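Local coordinates for protein hydratase ChsH2 (Mycobacterium tuberculosis SUMu008, PDB 4W78) that probably hydrates the double bond of an enoyl-CoA intermediate of cholesterol breakdown, as the MaoC-like partner of ChsH1 in a heterotetrameric complex, at residues Ile20-His34 with Ser45-Gly57. Sequence-based numbering, arbitrary orientation.
Sequences IVSTALATRDFQDVH and SKDIFVNILTDTG. With CD (cadmium ion), chain B.
D29 and H34, both ligands of a cadmium ion, are met by N51, and H34 also by F49, in a MaoC-like hot-dog fold; their spacing is consistent with the Asp/His pair of such hydratases. D29 OD2 binds the metal at 2.3 Å and H34 NE2 at 2.4 Å; two waters and one further atom complete the site.

A ring with two nitrogens suits H34: while NE2 holds cadmium, ND1 donates near the ring plane to F49 O at 2.8 Å, and together the two bonds fix the ring's rotation. V33 CG2 lies over the centre of one imidazole face and N51 CB over the other, a CH-pi contact 3.4 Å from the centroid. The imidazole turns its edge to the face of F49, an offset edge-to-face pair with planes at 86°.

N51 suits its place because an amide can donate and accept at once. ND2 gives one hydrogen to D29 OD2 on the anti side, tilted from the carboxylate plane (2.8 Å, 169°), and the other to T27 OG1, both near the amide plane. With CG anti to the backbone N (chi1 -176°), D29 brings OD2 to both metal and ND2.

Second-shell bonds help position these groups. T27 OG1 donates to A24 O, leaving its oxygen to accept from ND2. D29 OD1 accepts from Q31 N in an Asx turn. N51 N-caps helix 52-67: its OD1 takes T54 N from above the carbonyl plane and T54 OG1 within it, the latter at 2.6 Å.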
loop_
_atom_site.group_PDB
_atom_site.type_symbol
_atom_site.label_atom_id
_atom_site.label_comp_id
_atom_site.label_asym_id
_atom_site.label_seq_id
_atom_site.Cartn_x
_atom_site.Cartn_y
_atom_site.Cartn_z
ATOM N N ILE F 20 -3.941 -10.538 3.145
ATOM C CA ILE F 20 -4.618 -10.490 1.855
ATOM C C ILE F 20 -4.593 -9.078 1.283
ATOM O O ILE F 20 -4.283 -8.880 0.104
ATOM C CB ILE F 20 -6.058 -10.994 1.998
ATOM C CG1 ILE F 20 -6.040 -12.450 2.464
ATOM C CG2 ILE F 20 -6.821 -10.817 0.669
ATOM C CD1 ILE F 20 -7.416 -13.126 2.499
ATOM N N VAL F 21 -4.879 -8.092 2.125
ATOM C CA VAL F 21 -4.923 -6.695 1.660
ATOM C C VAL F 21 -3.534 -6.174 1.313
ATOM O O VAL F 21 -3.320 -5.595 0.237
ATOM C CB VAL F 21 -5.592 -5.793 2.703
ATOM C CG1 VAL F 21 -5.489 -4.336 2.307
ATOM C CG2 VAL F 21 -7.055 -6.202 2.893
ATOM N N SER F 22 -2.575 -6.394 2.211
ATOM C CA SER F 22 -1.231 -5.868 1.989
ATOM C C SER F 22 -0.558 -6.491 0.770
ATOM O O SER F 22 0.124 -5.784 0.034
ATOM C CB SER F 22 -0.361 -5.999 3.247
ATOM O OG SER F 22 -0.130 -7.355 3.577
ATOM N N THR F 23 -0.740 -7.793 0.557
ATOM C CA THR F 23 -0.174 -8.418 -0.636
ATOM C C THR F 23 -0.849 -7.909 -1.908
ATOM O O THR F 23 -0.173 -7.565 -2.877
ATOM C CB THR F 23 -0.219 -9.946 -0.590
ATOM O OG1 THR F 23 -1.551 -10.407 -0.355
ATOM C CG2 THR F 23 0.705 -10.480 0.519
ATOM N N ALA F 24 -2.172 -7.813 -1.891
ATOM C CA ALA F 24 -2.847 -7.304 -3.074
ATOM C C ALA F 24 -2.349 -5.917 -3.437
ATOM O O ALA F 24 -2.012 -5.675 -4.605
ATOM C CB ALA F 24 -4.367 -7.290 -2.875
ATOM N N LEU F 25 -2.279 -5.010 -2.466
ATOM C CA LEU F 25 -1.871 -3.640 -2.786
ATOM C C LEU F 25 -0.383 -3.528 -3.125
ATOM O O LEU F 25 -0.012 -2.684 -3.941
ATOM C CB LEU F 25 -2.297 -2.625 -1.713
ATOM C CG LEU F 25 -3.701 -2.067 -1.964
ATOM C CD1 LEU F 25 -4.793 -3.129 -1.908
ATOM C CD2 LEU F 25 -3.978 -0.934 -1.006
ATOM N N ALA F 26 0.445 -4.386 -2.532
ATOM C CA ALA F 26 1.865 -4.393 -2.883
ATOM C C ALA F 26 2.076 -4.931 -4.296
ATOM O O ALA F 26 3.122 -4.684 -4.906
ATOM C CB ALA F 26 2.686 -5.215 -1.873
ATOM N N THR F 27 1.114 -5.691 -4.821
ATOM C CA THR F 27 1.201 -6.112 -6.227
ATOM C C THR F 27 0.484 -5.108 -7.137
ATOM O O THR F 27 0.334 -5.348 -8.333
ATOM C CB THR F 27 0.639 -7.529 -6.482
ATOM O OG1 THR F 27 -0.779 -7.533 -6.241
ATOM C CG2 THR F 27 1.288 -8.561 -5.581
ATOM N N ARG F 28 0.054 -3.992 -6.546
ATOM C CA ARG F 28 -0.638 -2.906 -7.248
ATOM C C ARG F 28 -1.953 -3.339 -7.917
ATOM O O ARG F 28 -2.358 -2.826 -8.967
ATOM C CB ARG F 28 0.288 -2.176 -8.225
ATOM C CG ARG F 28 1.463 -1.506 -7.524
ATOM C CD ARG F 28 2.272 -0.660 -8.484
ATOM N NE ARG F 28 1.493 0.415 -9.092
ATOM C CZ ARG F 28 1.491 0.677 -10.394
ATOM N NH1 ARG F 28 2.226 -0.068 -11.212
ATOM N NH2 ARG F 28 0.764 1.677 -10.888
ATOM N N ASP F 29 -2.612 -4.287 -7.252
ATOM C CA ASP F 29 -3.917 -4.790 -7.643
ATOM C C ASP F 29 -4.947 -4.194 -6.702
ATOM O O ASP F 29 -5.027 -4.584 -5.527
ATOM C CB ASP F 29 -3.903 -6.311 -7.522
ATOM C CG ASP F 29 -5.162 -6.949 -7.999
ATOM O OD1 ASP F 29 -6.208 -6.268 -8.121
ATOM O OD2 ASP F 29 -5.109 -8.168 -8.255
ATOM N N PHE F 30 -5.703 -3.228 -7.225
ATOM C CA PHE F 30 -6.690 -2.502 -6.436
ATOM C C PHE F 30 -8.106 -2.999 -6.663
ATOM O O PHE F 30 -9.073 -2.337 -6.288
ATOM C CB PHE F 30 -6.581 -0.999 -6.711
ATOM C CG PHE F 30 -5.320 -0.396 -6.176
ATOM C CD1 PHE F 30 -4.165 -0.393 -6.935
ATOM C CD2 PHE F 30 -5.283 0.145 -4.891
ATOM C CE1 PHE F 30 -2.980 0.139 -6.422
ATOM C CE2 PHE F 30 -4.122 0.683 -4.382
ATOM C CZ PHE F 30 -2.970 0.677 -5.148
ATOM N N GLN F 31 -8.231 -4.180 -7.261
ATOM C CA GLN F 31 -9.558 -4.737 -7.492
ATOM C C GLN F 31 -10.267 -4.895 -6.155
ATOM O O GLN F 31 -9.709 -5.441 -5.200
ATOM C CB GLN F 31 -9.487 -6.087 -8.224
ATOM C CG GLN F 31 -10.819 -6.498 -8.869
ATOM C CD GLN F 31 -11.156 -5.707 -10.142
ATOM O OE1 GLN F 31 -10.259 -5.192 -10.824
ATOM N NE2 GLN F 31 -12.443 -5.608 -10.459
ATOM N N ASP F 32 -11.504 -4.415 -6.092
ATOM C CA ASP F 32 -12.218 -4.363 -4.820
ATOM C C ASP F 32 -12.292 -5.698 -4.062
ATOM O O ASP F 32 -12.215 -5.721 -2.834
ATOM C CB ASP F 32 -13.601 -3.712 -5.002
ATOM C CG ASP F 32 -14.402 -4.290 -6.166
ATOM O OD1 ASP F 32 -14.128 -5.420 -6.636
ATOM O OD2 ASP F 32 -15.354 -3.594 -6.603
ATOM N N VAL F 33 -12.394 -6.805 -4.791
ATOM C CA VAL F 33 -12.602 -8.109 -4.169
ATOM C C VAL F 33 -11.456 -8.569 -3.259
ATOM O O VAL F 33 -11.639 -9.502 -2.471
ATOM C CB VAL F 33 -12.883 -9.196 -5.227
ATOM C CG1 VAL F 33 -14.164 -8.896 -5.989
ATOM C CG2 VAL F 33 -11.684 -9.334 -6.181
ATOM N N HIS F 34 -10.280 -7.941 -3.353
ATOM C CA HIS F 34 -9.180 -8.361 -2.488
ATOM C C HIS F 34 -9.081 -7.558 -1.194
ATOM O O HIS F 34 -8.268 -7.885 -0.325
ATOM C CB HIS F 34 -7.828 -8.287 -3.222
ATOM C CG HIS F 34 -7.851 -8.922 -4.573
ATOM N ND1 HIS F 34 -8.183 -10.247 -4.777
ATOM C CD2 HIS F 34 -7.617 -8.400 -5.796
ATOM C CE1 HIS F 34 -8.156 -10.511 -6.069
ATOM N NE2 HIS F 34 -7.827 -9.406 -6.706
ATOM N N SER F 45 -18.739 -14.281 -3.777
ATOM C CA SER F 45 -17.561 -14.813 -3.107
ATOM C C SER F 45 -17.825 -14.741 -1.604
ATOM O O SER F 45 -18.621 -13.914 -1.150
ATOM C CB SER F 45 -16.303 -14.038 -3.515
ATOM O OG SER F 45 -16.020 -14.243 -4.894
ATOM N N LYS F 46 -17.207 -15.628 -0.828
ATOM C CA LYS F 46 -17.497 -15.687 0.605
ATOM C C LYS F 46 -16.965 -14.470 1.369
ATOM O O LYS F 46 -17.617 -13.966 2.291
ATOM C CB LYS F 46 -16.924 -16.961 1.225
ATOM C CG LYS F 46 -17.378 -17.173 2.659
ATOM C CD LYS F 46 -16.636 -18.311 3.338
ATOM C CE LYS F 46 -15.297 -17.847 3.886
ATOM N NZ LYS F 46 -14.743 -18.890 4.805
ATOM N N ASP F 47 -15.778 -14.024 0.980
ATOM C CA ASP F 47 -15.068 -12.948 1.664
ATOM C C ASP F 47 -13.998 -12.466 0.699
ATOM O O ASP F 47 -13.908 -12.958 -0.427
ATOM C CB ASP F 47 -14.410 -13.498 2.937
ATOM C CG ASP F 47 -14.220 -12.435 4.022
ATOM O OD1 ASP F 47 -14.201 -11.225 3.697
ATOM O OD2 ASP F 47 -14.080 -12.828 5.204
ATOM N N ILE F 48 -13.189 -11.503 1.133
ATOM C CA ILE F 48 -12.026 -11.121 0.354
ATOM C C ILE F 48 -11.123 -12.341 0.156
ATOM O O ILE F 48 -11.126 -13.273 0.961
ATOM C CB ILE F 48 -11.232 -9.988 1.016
ATOM C CG1 ILE F 48 -10.698 -10.407 2.384
ATOM C CG2 ILE F 48 -12.123 -8.733 1.131
ATOM C CD1 ILE F 48 -9.713 -9.395 2.972
ATOM N N PHE F 49 -10.379 -12.330 -0.945
ATOM C CA PHE F 49 -9.542 -13.473 -1.287
ATOM C C PHE F 49 -8.250 -13.005 -1.929
ATOM O O PHE F 49 -8.172 -11.914 -2.507
ATOM C CB PHE F 49 -10.276 -14.477 -2.193
ATOM C CG PHE F 49 -10.843 -13.880 -3.452
ATOM C CD1 PHE F 49 -10.071 -13.786 -4.610
ATOM C CD2 PHE F 49 -12.159 -13.447 -3.491
ATOM C CE1 PHE F 49 -10.602 -13.254 -5.778
ATOM C CE2 PHE F 49 -12.693 -12.908 -4.656
ATOM C CZ PHE F 49 -11.918 -12.817 -5.798
ATOM N N VAL F 50 -7.245 -13.865 -1.806
ATOM C CA VAL F 50 -5.895 -13.578 -2.297
ATOM C C VAL F 50 -5.876 -13.477 -3.820
ATOM O O VAL F 50 -6.532 -14.267 -4.513
ATOM C CB VAL F 50 -4.946 -14.702 -1.822
ATOM C CG1 VAL F 50 -3.538 -14.562 -2.435
ATOM C CG2 VAL F 50 -4.847 -14.721 -0.307
ATOM N N ASN F 51 -5.106 -12.520 -4.351
ATOM C CA ASN F 51 -5.055 -12.308 -5.806
ATOM C C ASN F 51 -3.999 -13.181 -6.486
ATOM O O ASN F 51 -3.162 -13.804 -5.817
ATOM C CB ASN F 51 -4.857 -10.820 -6.161
ATOM C CG ASN F 51 -3.422 -10.329 -5.937
ATOM O OD1 ASN F 51 -2.678 -10.901 -5.155
ATOM N ND2 ASN F 51 -3.034 -9.280 -6.650
ATOM N N ILE F 52 -4.027 -13.245 -7.807
ATOM C CA ILE F 52 -3.171 -14.204 -8.500
ATOM C C ILE F 52 -1.709 -13.740 -8.532
ATOM O O ILE F 52 -0.803 -14.570 -8.600
ATOM C CB ILE F 52 -3.733 -14.559 -9.902
ATOM C CG1 ILE F 52 -3.082 -15.855 -10.432
ATOM C CG2 ILE F 52 -3.591 -13.386 -10.862
ATOM C CD1 ILE F 52 -3.842 -16.421 -11.618
ATOM N N LEU F 53 -1.471 -12.436 -8.474
ATOM C CA LEU F 53 -0.084 -11.933 -8.448
ATOM C C LEU F 53 0.571 -12.340 -7.134
ATOM O O LEU F 53 1.775 -12.576 -7.082
ATOM C CB LEU F 53 -0.000 -10.407 -8.636
ATOM C CG LEU F 53 -0.341 -9.844 -10.034
ATOM C CD1 LEU F 53 -1.841 -9.873 -10.298
ATOM C CD2 LEU F 53 0.165 -8.420 -10.224
ATOM N N THR F 54 -0.210 -12.402 -6.063
ATOM C CA THR F 54 0.311 -12.868 -4.783
ATOM C C THR F 54 0.541 -14.382 -4.814
ATOM O O THR F 54 1.553 -14.858 -4.302
ATOM C CB THR F 54 -0.636 -12.479 -3.634
ATOM O OG1 THR F 54 -0.650 -11.049 -3.518
ATOM C CG2 THR F 54 -0.201 -13.108 -2.320
ATOM N N ASP F 55 -0.374 -15.148 -5.407
ATOM C CA ASP F 55 -0.116 -16.584 -5.599
ATOM C C ASP F 55 1.210 -16.842 -6.329
ATOM O O ASP F 55 1.999 -17.709 -5.926
ATOM C CB ASP F 55 -1.255 -17.261 -6.364
ATOM C CG ASP F 55 -2.501 -17.438 -5.524
ATOM O OD1 ASP F 55 -2.370 -17.782 -4.325
ATOM O OD2 ASP F 55 -3.613 -17.250 -6.065
ATOM N N THR F 56 1.451 -16.099 -7.410
ATOM C CA THR F 56 2.704 -16.246 -8.152
ATOM C C THR F 56 3.914 -15.909 -7.255
ATOM O O THR F 56 4.931 -16.635 -7.242
ATOM C CB THR F 56 2.711 -15.339 -9.389
ATOM O OG1 THR F 56 1.559 -15.627 -10.197
ATOM C CG2 THR F 56 3.974 -15.569 -10.213
ATOM N N GLY F 57 3.815 -14.822 -6.495
ATOM C CA GLY F 57 4.897 -14.396 -5.622
ATOM C C GLY F 57 5.154 -15.401 -4.520
ATOM O O GLY F 57 6.309 -15.647 -4.164
HETATM CD CD CD B . -7.143 -9.034 -8.935
HETATM O O HOH W 1 -3.847 -10.844 -2.050
HETATM O O HOH W 2 -9.325 -9.210 -9.756
HETATM O O HOH W 3 -6.732 -7.829 -11.181
#